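Local coordinates for protein suppressor of fused homolog (Drosophila melanogaster, PDB 6LPH) that probably binds and sequesters DNA-binding transcription factors as part of a longer protein, of which this chain is the N-terminal portion, and forms a complex with Fu, at residues Gly140-Cys143 with Gly147-Leu150; Gly182-Pro187 with Val191-Ile196; Ala109-Glu114 with Asn233-Met238; Met223-Asp228 with Phe241-Glu246. All coordinates share one frame; numbering follows the deposited sequence.

Contact 1: Gly140-Cys143 with Gly147-Leu150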
loop_
_atom_site.group_PDB
_atom_site.type_symbol
_atom_site.label_atom_id
_atom_site.label_comp_id
_atom_site.label_asym_id
_atom_site.label_seq_id
_atom_site.Cartn_x
_atom_site.Cartn_y
_atom_site.Cartn_z
ATOM N N GLY A 140 5.384 -7.402 2.486
ATOM C CA GLY A 140 6.327 -8.013 1.557
ATOM C C GLY A 140 7.107 -9.184 2.146
ATOM O O GLY A 140 7.200 -10.238 1.513
ATOM N N ARG A 141 7.650 -9.023 3.354
ATOM C CA ARG A 141 8.399 -10.119 4.009
ATOM C C ARG A 141 7.499 -11.305 4.285
ATOM O O ARG A 141 7.891 -12.446 4.086
ATOM C CB ARG A 141 9.046 -9.679 5.336
ATOM C CG ARG A 141 10.460 -9.143 5.203
ATOM C CD ARG A 141 11.084 -8.833 6.568
ATOM N NE ARG A 141 10.345 -7.767 7.257
ATOM C CZ ARG A 141 10.569 -6.466 7.088
ATOM N NH1 ARG A 141 11.532 -6.062 6.276
ATOM N NH2 ARG A 141 9.835 -5.561 7.726
ATOM N N TYR A 142 6.279 -11.019 4.726
ATOM C CA TYR A 142 5.315 -12.045 5.052
ATOM C C TYR A 142 5.068 -12.905 3.783
ATOM O O TYR A 142 5.165 -14.142 3.824
ATOM C CB TYR A 142 4.031 -11.366 5.566
ATOM C CG TYR A 142 2.852 -12.292 5.702
ATOM C CD1 TYR A 142 2.925 -13.423 6.524
ATOM C CD2 TYR A 142 1.665 -12.046 5.022
ATOM C CE1 TYR A 142 1.840 -14.272 6.669
ATOM C CE2 TYR A 142 0.563 -12.898 5.163
ATOM C CZ TYR A 142 0.670 -14.005 5.981
ATOM O OH TYR A 142 -0.393 -14.859 6.131
ATOM N N CYS A 143 4.821 -12.240 2.654
ATOM C CA CYS A 143 4.612 -12.952 1.383
ATOM C C CYS A 143 5.832 -13.781 0.939
ATOM O O CYS A 143 5.674 -14.940 0.519
ATOM C CB CYS A 143 4.186 -11.977 0.274
ATOM S SG CYS A 143 2.547 -11.299 0.583
ATOM N N GLY A 147 5.485 -17.671 1.019
ATOM C CA GLY A 147 5.303 -18.080 -0.373
ATOM C C GLY A 147 3.891 -17.896 -0.917
ATOM O O GLY A 147 3.662 -18.148 -2.095
ATOM N N ASN A 148 2.937 -17.479 -0.081
ATOM C CA ASN A 148 1.588 -17.142 -0.569
ATOM C C ASN A 148 1.571 -15.724 -1.159
ATOM O O ASN A 148 1.992 -14.773 -0.499
ATOM C CB ASN A 148 0.470 -17.211 0.517
ATOM C CG ASN A 148 0.761 -18.166 1.680
ATOM O OD1 ASN A 148 1.195 -19.309 1.501
ATOM N ND2 ASN A 148 0.458 -17.700 2.896
ATOM N N GLY A 149 1.095 -15.589 -2.394
ATOM C CA GLY A 149 0.804 -14.287 -2.986
ATOM C C GLY A 149 -0.534 -13.793 -2.425
ATOM O O GLY A 149 -1.172 -14.474 -1.620
ATOM N N LEU A 150 -0.961 -12.606 -2.829
ATOM C CA LEU A 150 -2.229 -12.071 -2.348
ATOM C C LEU A 150 -3.170 -11.984 -3.515
ATOM O O LEU A 150 -2.719 -11.701 -4.618
ATOM C CB LEU A 150 -2.019 -10.684 -1.748
ATOM C CG LEU A 150 -1.153 -10.656 -0.472
ATOM C CD1 LEU A 150 -0.820 -9.217 -0.082
ATOM C CD2 LEU A 150 -1.877 -11.357 0.672
#
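Cys-143 makes most of this contact, its carbonyl meeting Gly-147 and its CB and sulfur meeting Asn-148 and Leu-150. The one direct hydrogen bond is backbone to backbone: Gly-147 N donates to Cys-143 O at 2.8 Å, four residues back as in a helical turn, but bent to 136° at the hydrogen. Gly-147 has left helical geometry with a positive phi, so it marks the C-terminal stop of helix 131-146 and swings the chain back along the helix flank. Arg-141 ties the same helix to Asp-50 by a salt bridge, and the chain beyond Gly-147 runs on towards the edge strand 155-156 of the sheet. Nonpolar contact follows along this return path. With SG anti to its carbonyl carbon (chi1 -68°), Cys-143 turns its sulfur alongside Leu-150, 3.9 Å from Leu-150 CG and about as far from the CD1 branch. Cys-143 CB passes 3.6 Å from Asn-148 O. Phe-102 of strand 97-109 packs against both Cys-143 and Leu-150, which places their contact against the sheet. Polar groups at the outer rim approach more loosely: the hydroxyl OH of Tyr-142 stops 4.4 Å from the amide ND2 of Asn-148, while Ile-156 touches Tyr-142 and Leu-150 from the sheet side.

Contact 2: Gly182-Pro187 with Val191-Ile196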
loop_
_atom_site.group_PDB
_atom_site.type_symbol
_atom_site.label_atom_id
_atom_site.label_comp_id
_atom_site.label_asym_id
_atom_site.label_seq_id
_atom_site.Cartn_x
_atom_site.Cartn_y
_atom_site.Cartn_z
ATOM N N GLY A 182 -5.189 -1.121 -11.486
ATOM C CA GLY A 182 -5.683 -2.380 -12.039
ATOM C C GLY A 182 -4.598 -3.448 -12.167
ATOM O O GLY A 182 -3.829 -3.693 -11.245
ATOM N N CYS A 183 -4.529 -4.087 -13.328
ATOM C CA CYS A 183 -3.575 -5.168 -13.525
ATOM C C CYS A 183 -2.941 -4.910 -14.886
ATOM O O CYS A 183 -3.628 -4.485 -15.798
ATOM C CB CYS A 183 -4.301 -6.526 -13.497
ATOM S SG CYS A 183 -5.313 -6.828 -12.003
ATOM N N ILE A 184 -1.635 -5.124 -15.012
ATOM C CA ILE A 184 -0.949 -4.843 -16.272
ATOM C C ILE A 184 -0.057 -6.007 -16.702
ATOM O O ILE A 184 0.334 -6.860 -15.874
ATOM C CB ILE A 184 -0.069 -3.579 -16.199
ATOM C CG1 ILE A 184 1.145 -3.805 -15.261
ATOM C CG2 ILE A 184 -0.877 -2.349 -15.742
ATOM C CD1 ILE A 184 2.095 -2.616 -15.193
ATOM N N ASP A 185 0.281 -6.020 -17.989
ATOM C CA ASP A 185 1.247 -6.961 -18.518
ATOM C C ASP A 185 2.547 -6.180 -18.579
ATOM O O ASP A 185 2.528 -4.952 -18.749
ATOM C CB ASP A 185 0.849 -7.397 -19.933
ATOM C CG ASP A 185 1.671 -8.574 -20.441
ATOM O OD1 ASP A 185 2.280 -9.280 -19.610
ATOM O OD2 ASP A 185 1.703 -8.816 -21.674
ATOM N N THR A 186 3.673 -6.869 -18.411
ATOM C CA THR A 186 4.979 -6.219 -18.514
ATOM C C THR A 186 5.912 -7.146 -19.241
ATOM O O THR A 186 5.576 -8.315 -19.421
ATOM C CB THR A 186 5.596 -5.887 -17.117
ATOM O OG1 THR A 186 6.214 -7.053 -16.551
ATOM C CG2 THR A 186 4.545 -5.317 -16.135
ATOM N N PRO A 187 7.081 -6.631 -19.691
ATOM C CA PRO A 187 8.057 -7.528 -20.299
ATOM C C PRO A 187 8.388 -8.733 -19.425
ATOM O O PRO A 187 8.668 -9.805 -19.973
ATOM C CB PRO A 187 9.283 -6.639 -20.478
ATOM C CG PRO A 187 8.714 -5.268 -20.666
ATOM C CD PRO A 187 7.451 -5.216 -19.869
ATOM N N VAL A 191 1.456 -8.200 -13.651
ATOM C CA VAL A 191 1.544 -7.556 -12.317
ATOM C C VAL A 191 0.142 -7.063 -11.983
ATOM O O VAL A 191 -0.371 -6.175 -12.666
ATOM C CB VAL A 191 2.515 -6.374 -12.341
ATOM C CG1 VAL A 191 2.528 -5.602 -10.978
ATOM C CG2 VAL A 191 3.925 -6.859 -12.671
ATOM N N ASP A 192 -0.480 -7.657 -10.956
ATOM C CA ASP A 192 -1.743 -7.141 -10.386
ATOM C C ASP A 192 -1.355 -6.087 -9.349
ATOM O O ASP A 192 -0.418 -6.305 -8.602
ATOM C CB ASP A 192 -2.447 -8.252 -9.581
ATOM C CG ASP A 192 -3.164 -9.265 -10.449
ATOM O OD1 ASP A 192 -3.169 -9.100 -11.683
ATOM O OD2 ASP A 192 -3.751 -10.233 -9.893
ATOM N N PHE A 193 -2.085 -4.982 -9.242
ATOM C CA PHE A 193 -1.846 -4.049 -8.122
ATOM C C PHE A 193 -2.819 -4.359 -6.992
ATOM O O PHE A 193 -4.030 -4.127 -7.114
ATOM C CB PHE A 193 -1.875 -2.592 -8.603
ATOM C CG PHE A 193 -0.706 -2.260 -9.508
ATOM C CD1 PHE A 193 -0.786 -2.453 -10.908
ATOM C CD2 PHE A 193 0.490 -1.843 -8.967
ATOM C CE1 PHE A 193 0.316 -2.197 -11.735
ATOM C CE2 PHE A 193 1.596 -1.599 -9.784
ATOM C CZ PHE A 193 1.517 -1.768 -11.163
ATOM N N CYS A 194 -2.286 -4.949 -5.906
ATOM C CA CYS A 194 -3.104 -5.392 -4.787
ATOM C C CYS A 194 -3.138 -4.292 -3.739
ATOM O O CYS A 194 -2.139 -4.033 -3.042
ATOM C CB CYS A 194 -2.540 -6.685 -4.184
ATOM S SG CYS A 194 -2.824 -8.067 -5.306
ATOM N N GLN A 195 -4.294 -3.643 -3.625
ATOM C CA GLN A 195 -4.419 -2.541 -2.682
ATOM C C GLN A 195 -4.823 -3.060 -1.314
ATOM O O GLN A 195 -5.871 -3.708 -1.131
ATOM C CB GLN A 195 -5.425 -1.501 -3.161
ATOM C CG GLN A 195 -5.505 -0.273 -2.252
ATOM C CD GLN A 195 -6.483 0.744 -2.775
ATOM O OE1 GLN A 195 -6.359 1.224 -3.911
ATOM N NE2 GLN A 195 -7.479 1.069 -1.964
ATOM N N ILE A 196 -3.979 -2.739 -0.348
ATOM C CA ILE A 196 -4.215 -3.102 1.030
ATOM C C ILE A 196 -5.219 -2.102 1.618
ATOM O O ILE A 196 -5.144 -0.897 1.332
ATOM C CB ILE A 196 -2.840 -3.173 1.744
ATOM C CG1 ILE A 196 -2.287 -4.600 1.687
ATOM C CG2 ILE A 196 -2.913 -2.902 3.219
ATOM C CD1 ILE A 196 -2.556 -5.362 0.436
#
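Strands 183-186 and 191-196 run antiparallel with a pronounced twist, their directions 149° apart, and pair Cys-183 with Asp-192 at a non-hydrogen-bonded position and Ile-184 with Val-191 at a hydrogen-bonded one. Ile-184 N reaches Val-191 O at 2.9 Å, and Val-191 N returns to Ile-184 O at 2.8 Å, both nearly straight. Two residues further from the turn, Phe-193 N donates to Gly-182 O at 3.0 Å. That carbonyl oxygen also lies in the plane of the Phe-193 ring at its edge, near CD1, which places a polar atom against the ring rim instead of over its face. Ile-184 reaches the same edge: CG1 lies between backbone N and carbonyl carbon (chi1 68°), and the extended second torsion carries CD1 on to 3.9 Å from Phe-193 CE1. Val-191 CG1 lies over one ring face, offset toward the rim, while its other branch, CG2, meets Thr-186 CG2 at 3.8 Å. On the reverse side of the sheet Cys-183 SG lies 3.1 Å from Asp-192 OD1, and Phe-152 packs against both residues. Thr-186 OG1 turns to Gly-189 O within the tight connection of this beta hairpin. Helix 16-28 covers the Ile-184 face, with His-24 on Ile-184 and Ala-20 on Thr-186, while strand 97-109 flanks 191-196 along its other edge, bonded through Gly-101, Glu-103 and Thr-105.

Contact 3: Ala109-Glu114 with Asn233-Met238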
loop_
_atom_site.group_PDB
_atom_site.type_symbol
_atom_site.label_atom_id
_atom_site.label_comp_id
_atom_site.label_asym_id
_atom_site.label_seq_id
_atom_site.Cartn_x
_atom_site.Cartn_y
_atom_site.Cartn_z
ATOM N N ALA A 109 -5.804 8.252 4.027
ATOM C CA ALA A 109 -6.534 9.516 4.155
ATOM C C ALA A 109 -5.679 10.550 4.873
ATOM O O ALA A 109 -4.983 10.239 5.846
ATOM C CB ALA A 109 -7.867 9.308 4.892
ATOM N N LYS A 110 -5.693 11.774 4.353
ATOM C CA LYS A 110 -4.999 12.866 4.997
ATOM C C LYS A 110 -5.763 13.161 6.254
ATOM O O LYS A 110 -6.993 13.098 6.269
ATOM C CB LYS A 110 -4.932 14.110 4.093
ATOM C CG LYS A 110 -4.131 13.865 2.811
ATOM C CD LYS A 110 -3.749 15.166 2.147
ATOM C CE LYS A 110 -3.181 14.880 0.766
ATOM N NZ LYS A 110 -2.922 16.135 0.004
ATOM N N THR A 111 -5.033 13.471 7.311
ATOM C CA THR A 111 -5.637 13.792 8.594
ATOM C C THR A 111 -6.211 15.220 8.569
ATOM O O THR A 111 -5.924 15.988 7.646
ATOM C CB THR A 111 -4.579 13.692 9.697
ATOM O OG1 THR A 111 -3.494 14.574 9.383
ATOM C CG2 THR A 111 -4.056 12.261 9.816
ATOM N N GLU A 112 -7.017 15.577 9.571
ATOM C CA GLU A 112 -7.528 16.951 9.675
ATOM C C GLU A 112 -6.383 17.955 9.772
ATOM O O GLU A 112 -6.413 19.010 9.124
ATOM C CB GLU A 112 -8.508 17.119 10.846
ATOM C CG GLU A 112 -9.964 16.857 10.468
ATOM C CD GLU A 112 -10.256 15.387 10.187
ATOM O OE1 GLU A 112 -10.612 15.045 9.030
ATOM O OE2 GLU A 112 -10.121 14.566 11.127
ATOM N N ILE A 113 -5.369 17.611 10.564
ATOM C CA ILE A 113 -4.163 18.435 10.695
ATOM C C ILE A 113 -3.492 18.691 9.327
ATOM O O ILE A 113 -3.232 19.848 8.962
ATOM C CB ILE A 113 -3.207 17.881 11.800
ATOM C CG1 ILE A 113 -1.753 17.755 11.333
ATOM C CG2 ILE A 113 -3.668 16.506 12.275
ATOM C CD1 ILE A 113 -1.046 19.059 11.043
ATOM N N GLU A 114 -3.245 17.616 8.575
ATOM C CA GLU A 114 -2.675 17.694 7.231
ATOM C C GLU A 114 -3.518 18.536 6.273
ATOM O O GLU A 114 -2.974 19.248 5.429
ATOM C CB GLU A 114 -2.527 16.288 6.632
ATOM C CG GLU A 114 -1.354 15.466 7.163
ATOM C CD GLU A 114 -1.309 14.044 6.591
ATOM O OE1 GLU A 114 -2.371 13.393 6.469
ATOM O OE2 GLU A 114 -0.199 13.559 6.273
ATOM N N ASN A 233 -8.657 5.303 6.476
ATOM C CA ASN A 233 -8.588 6.422 7.410
ATOM C C ASN A 233 -8.239 5.872 8.807
ATOM O O ASN A 233 -9.065 5.217 9.432
ATOM C CB ASN A 233 -9.929 7.195 7.446
ATOM C CG ASN A 233 -10.012 8.162 8.617
ATOM O OD1 ASN A 233 -8.995 8.586 9.169
ATOM N ND2 ASN A 233 -11.249 8.493 9.029
ATOM N N MET A 234 -7.014 6.097 9.267
ATOM C CA MET A 234 -6.544 5.493 10.543
ATOM C C MET A 234 -7.318 5.985 11.769
ATOM O O MET A 234 -7.272 5.350 12.825
ATOM C CB MET A 234 -5.033 5.690 10.734
ATOM C CG MET A 234 -4.195 5.074 9.593
ATOM S SD MET A 234 -4.397 3.263 9.430
ATOM C CE MET A 234 -3.689 2.754 10.998
ATOM N N ASP A 235 -8.035 7.094 11.608
ATOM C CA ASP A 235 -8.816 7.683 12.693
ATOM C C ASP A 235 -10.282 7.256 12.634
ATOM O O ASP A 235 -11.110 7.789 13.381
ATOM C CB ASP A 235 -8.752 9.227 12.620
ATOM C CG ASP A 235 -7.345 9.759 12.770
ATOM O OD1 ASP A 235 -6.619 9.280 13.673
ATOM O OD2 ASP A 235 -6.966 10.667 11.998
ATOM N N ARG A 236 -10.613 6.321 11.743
ATOM C CA ARG A 236 -12.010 5.860 11.646
ATOM C C ARG A 236 -12.504 5.308 12.980
ATOM O O ARG A 236 -11.820 4.512 13.622
ATOM C CB ARG A 236 -12.196 4.783 10.571
ATOM C CG ARG A 236 -13.561 4.919 9.970
ATOM C CD ARG A 236 -14.138 3.783 9.156
ATOM N NE ARG A 236 -13.260 2.761 8.577
ATOM C CZ ARG A 236 -13.619 1.468 8.569
ATOM N NH1 ARG A 236 -12.865 0.524 8.011
ATOM N NH2 ARG A 236 -14.767 1.108 9.152
ATOM N N GLN A 237 -13.715 5.676 13.352
ATOM C CA GLN A 237 -14.188 5.396 14.716
ATOM C C GLN A 237 -15.151 4.232 14.800
ATOM O O GLN A 237 -15.248 3.598 15.840
ATOM C CB GLN A 237 -14.800 6.644 15.363
ATOM C CG GLN A 237 -13.787 7.688 15.858
ATOM C CD GLN A 237 -12.647 7.092 16.674
ATOM O OE1 GLN A 237 -11.479 7.272 16.345
ATOM N NE2 GLN A 237 -12.982 6.355 17.728
ATOM N N MET A 238 -15.837 3.937 13.698
ATOM C CA MET A 238 -16.907 2.936 13.695
ATOM C C MET A 238 -16.762 2.043 12.479
ATOM O O MET A 238 -16.346 2.525 11.424
ATOM C CB MET A 238 -18.285 3.616 13.688
ATOM C CG MET A 238 -18.715 4.141 15.064
ATOM S SD MET A 238 -20.235 5.115 15.077
ATOM C CE MET A 238 -21.479 3.853 14.817
HETATM O O HOH W 1 -5.576 8.507 8.081
#
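The carboxylate of Asp-235 presents OD2 to the methyl CG2 of Thr-111 at 4.0 Å, an oblique approach. The other flat group at the contact, the Asn-233 amide, has the backbone N of Asp-235 over a face: this N-H donates to Asn-233 OD1 at 3.0 Å from 63° out of the carbonyl plane. This Asx turn opens a type I beta turn from Asn-233 to Arg-236. Direct contact is otherwise small and nonpolar, Ala-109 CB lying 3.9 Å from Asn-233 CB. A water bridges the two backbones, donating to Ala-109 O (2.9 Å) and accepting from Met-234 N (3.0 Å). Across from the turn, Thr-111 is the N-cap of helix 112-120, and with Glu-114 it forms a capping box: Glu-114 N donates to Thr-111 OG1, and Thr-111 N to Glu-114 OE1 at 2.8 Å through the anti lone pair. The contact joins the end of strand 97-109 and the start of this helix to the loop leading to helix 240-243. Glu-114 OE2 is held by Trp-72 NE1, and Arg-236 makes a salt bridge with Glu-203. The like charges of Glu-112 OE2 and Asp-235 OD2 remain 5.1 Å apart at the surface.

Contact 4: Met223-Asp228 with Phe241-Glu246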
loop_
_atom_site.group_PDB
_atom_site.type_symbol
_atom_site.label_atom_id
_atom_site.label_comp_id
_atom_site.label_asym_id
_atom_site.label_seq_id
_atom_site.Cartn_x
_atom_site.Cartn_y
_atom_site.Cartn_z
ATOM N N MET A 223 -18.452 7.313 1.850
ATOM C CA MET A 223 -17.193 7.996 2.125
ATOM C C MET A 223 -16.616 7.695 3.510
ATOM O O MET A 223 -15.410 7.537 3.662
ATOM C CB MET A 223 -17.383 9.499 2.008
ATOM C CG MET A 223 -16.713 10.039 0.801
ATOM S SD MET A 223 -14.936 10.230 1.037
ATOM C CE MET A 223 -14.898 11.664 -0.034
ATOM N N GLN A 224 -17.484 7.611 4.511
ATOM C CA GLN A 224 -17.044 7.366 5.899
ATOM C C GLN A 224 -16.245 6.059 6.036
ATOM O O GLN A 224 -15.383 5.950 6.901
ATOM C CB GLN A 224 -18.246 7.336 6.848
ATOM C CG GLN A 224 -19.045 8.634 6.868
ATOM C CD GLN A 224 -20.298 8.549 7.734
ATOM O OE1 GLN A 224 -20.229 8.615 8.976
ATOM N NE2 GLN A 224 -21.456 8.425 7.083
ATOM N N THR A 225 -16.511 5.082 5.171
ATOM C CA THR A 225 -15.808 3.795 5.256
ATOM C C THR A 225 -14.752 3.561 4.141
ATOM O O THR A 225 -14.201 2.456 4.020
ATOM C CB THR A 225 -16.808 2.615 5.321
ATOM O OG1 THR A 225 -17.719 2.711 4.212
ATOM C CG2 THR A 225 -17.604 2.658 6.634
ATOM N N GLY A 226 -14.453 4.606 3.363
ATOM C CA GLY A 226 -13.378 4.552 2.387
ATOM C C GLY A 226 -13.733 5.062 0.990
ATOM O O GLY A 226 -12.839 5.322 0.180
ATOM N N GLY A 227 -15.030 5.230 0.730
ATOM C CA GLY A 227 -15.536 5.598 -0.595
ATOM C C GLY A 227 -15.196 4.586 -1.687
ATOM O O GLY A 227 -14.690 3.471 -1.408
ATOM N N ASP A 228 -15.454 4.978 -2.936
ATOM C CA ASP A 228 -15.252 4.094 -4.095
ATOM C C ASP A 228 -13.878 3.435 -4.147
ATOM O O ASP A 228 -13.751 2.266 -4.550
ATOM C CB ASP A 228 -15.348 4.939 -5.352
ATOM C CG ASP A 228 -16.347 4.442 -6.304
ATOM O OD1 ASP A 228 -16.278 3.230 -6.645
ATOM O OD2 ASP A 228 -17.208 5.277 -6.729
ATOM N N PHE A 241 -20.383 -2.214 9.926
ATOM C CA PHE A 241 -21.514 -2.880 10.544
ATOM C C PHE A 241 -22.142 -2.019 11.651
ATOM O O PHE A 241 -23.341 -2.136 11.918
ATOM C CB PHE A 241 -21.081 -4.256 11.092
ATOM C CG PHE A 241 -20.509 -5.167 10.041
ATOM C CD1 PHE A 241 -19.159 -5.532 10.073
ATOM C CD2 PHE A 241 -21.304 -5.620 8.994
ATOM C CE1 PHE A 241 -18.624 -6.346 9.088
ATOM C CE2 PHE A 241 -20.775 -6.437 8.006
ATOM C CZ PHE A 241 -19.432 -6.802 8.049
ATOM N N GLU A 242 -21.333 -1.191 12.314
ATOM C CA GLU A 242 -21.851 -0.201 13.284
ATOM C C GLU A 242 -22.555 0.938 12.550
ATOM O O GLU A 242 -23.620 1.380 12.978
ATOM C CB GLU A 242 -20.740 0.408 14.151
ATOM C CG GLU A 242 -20.117 -0.518 15.167
ATOM C CD GLU A 242 -18.919 0.114 15.849
ATOM O OE1 GLU A 242 -17.794 0.025 15.309
ATOM O OE2 GLU A 242 -19.102 0.701 16.936
ATOM N N LEU A 243 -21.972 1.419 11.456
ATOM C CA LEU A 243 -22.549 2.577 10.745
ATOM C C LEU A 243 -23.815 2.221 9.972
ATOM O O LEU A 243 -24.764 3.023 9.905
ATOM C CB LEU A 243 -21.521 3.236 9.804
ATOM C CG LEU A 243 -20.343 3.957 10.491
ATOM C CD1 LEU A 243 -19.182 4.203 9.530
ATOM C CD2 LEU A 243 -20.755 5.250 11.188
ATOM N N PHE A 244 -23.809 1.027 9.388
ATOM C CA PHE A 244 -24.891 0.546 8.550
ATOM C C PHE A 244 -25.311 -0.868 8.956
ATOM O O PHE A 244 -24.990 -1.847 8.265
ATOM C CB PHE A 244 -24.477 0.612 7.072
ATOM C CG PHE A 244 -23.964 1.960 6.657
ATOM C CD1 PHE A 244 -24.842 3.030 6.473
ATOM C CD2 PHE A 244 -22.599 2.174 6.470
ATOM C CE1 PHE A 244 -24.367 4.289 6.104
ATOM C CE2 PHE A 244 -22.121 3.429 6.094
ATOM C CZ PHE A 244 -23.005 4.489 5.914
ATOM N N PRO A 245 -26.071 -0.981 10.062
ATOM C CA PRO A 245 -26.345 -2.295 10.659
ATOM C C PRO A 245 -27.103 -3.238 9.716
ATOM O O PRO A 245 -27.056 -4.454 9.879
ATOM C CB PRO A 245 -27.170 -1.948 11.892
ATOM C CG PRO A 245 -26.746 -0.558 12.252
ATOM C CD PRO A 245 -26.561 0.120 10.921
ATOM N N GLU A 246 -27.767 -2.679 8.717
ATOM C CA GLU A 246 -28.356 -3.475 7.637
ATOM C C GLU A 246 -27.417 -4.510 6.971
ATOM O O GLU A 246 -27.854 -5.587 6.515
ATOM C CB GLU A 246 -28.930 -2.547 6.562
ATOM C CG GLU A 246 -28.071 -1.340 6.203
ATOM C CD GLU A 246 -28.559 -0.051 6.844
ATOM O OE1 GLU A 246 -28.065 0.295 7.940
ATOM O OE2 GLU A 246 -29.445 0.617 6.254
#
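Leu-243 splays its two methyls over neighbouring residues of 223-228, CD1 towards Thr-225 and CD2 towards Gln-224. The closest approach is Leu-243 CD1 to Thr-225 CG2, 3.6 Å, with the two side chains running past each other in opposite directions. Thr-225 is set for this by its first torsion (chi1 54°), which places CG2 anti to the carbonyl carbon and facing the leucine, while OG1 bonds to Leu-219 O at the end of helix 201-219 and to Asp-222 O in the loop. The methyl makes the contact, while the hydroxyl is bonded within its own side of it. Gln-224 stretches out beyond CG (chi2 176°) and crosses the leucine obliquely, its OE1 4.1 Å from Leu-243 CD2. The other end of the same amide, NE2, comes to 4.4 Å from CZ of Phe-244, at an oblique angle to the ring. Phe-244, the first residue to leave the short helix 240-243, brings its ring in beside Leu-243, and Asp-222 touches it from the loop side. Within 223-228, Gly-226 N bonds to Met-223 O at 3.1 Å, closing the bend that carries Gln-224 and Thr-225, and Gly-226 and Gly-227 continue the chain with positive phi. Phe-241 points elsewhere, onto helix 201-219, so the short helix bridges that helix and this loop. The methyls of Leu-243 and Thr-225 make the closest approach, with the Gln-224 amide and Phe-244 ring packed more loosely beside them; cohesion therefore rests mainly on van der Waals packing, with the polar Gln-224 at the more exposed margin.

In the fold
Contacts 1 and 2 come in series along the chain: contact 2 lies in the mixed sheet and contact 1 packs against it, Leu-150 touching Cys-194 and Ile-196 although the contact centres are 15 Å apart. Contact 3 spans much of the chain, bringing the end of strand 97-109 to a late loop, and contacts 1 and 2 both fall in the interval it encloses, on the far side of the chain's centre, 28 and 27 Å away. Contacts 3 and 4 interleave and touch through Arg-236 with Gln-224 and Thr-225, and through Met-238 with Leu-243. Together they tie the loop after helix 201-219 to strand 97-109 and helix 240-243 in this N-terminal SUFU part.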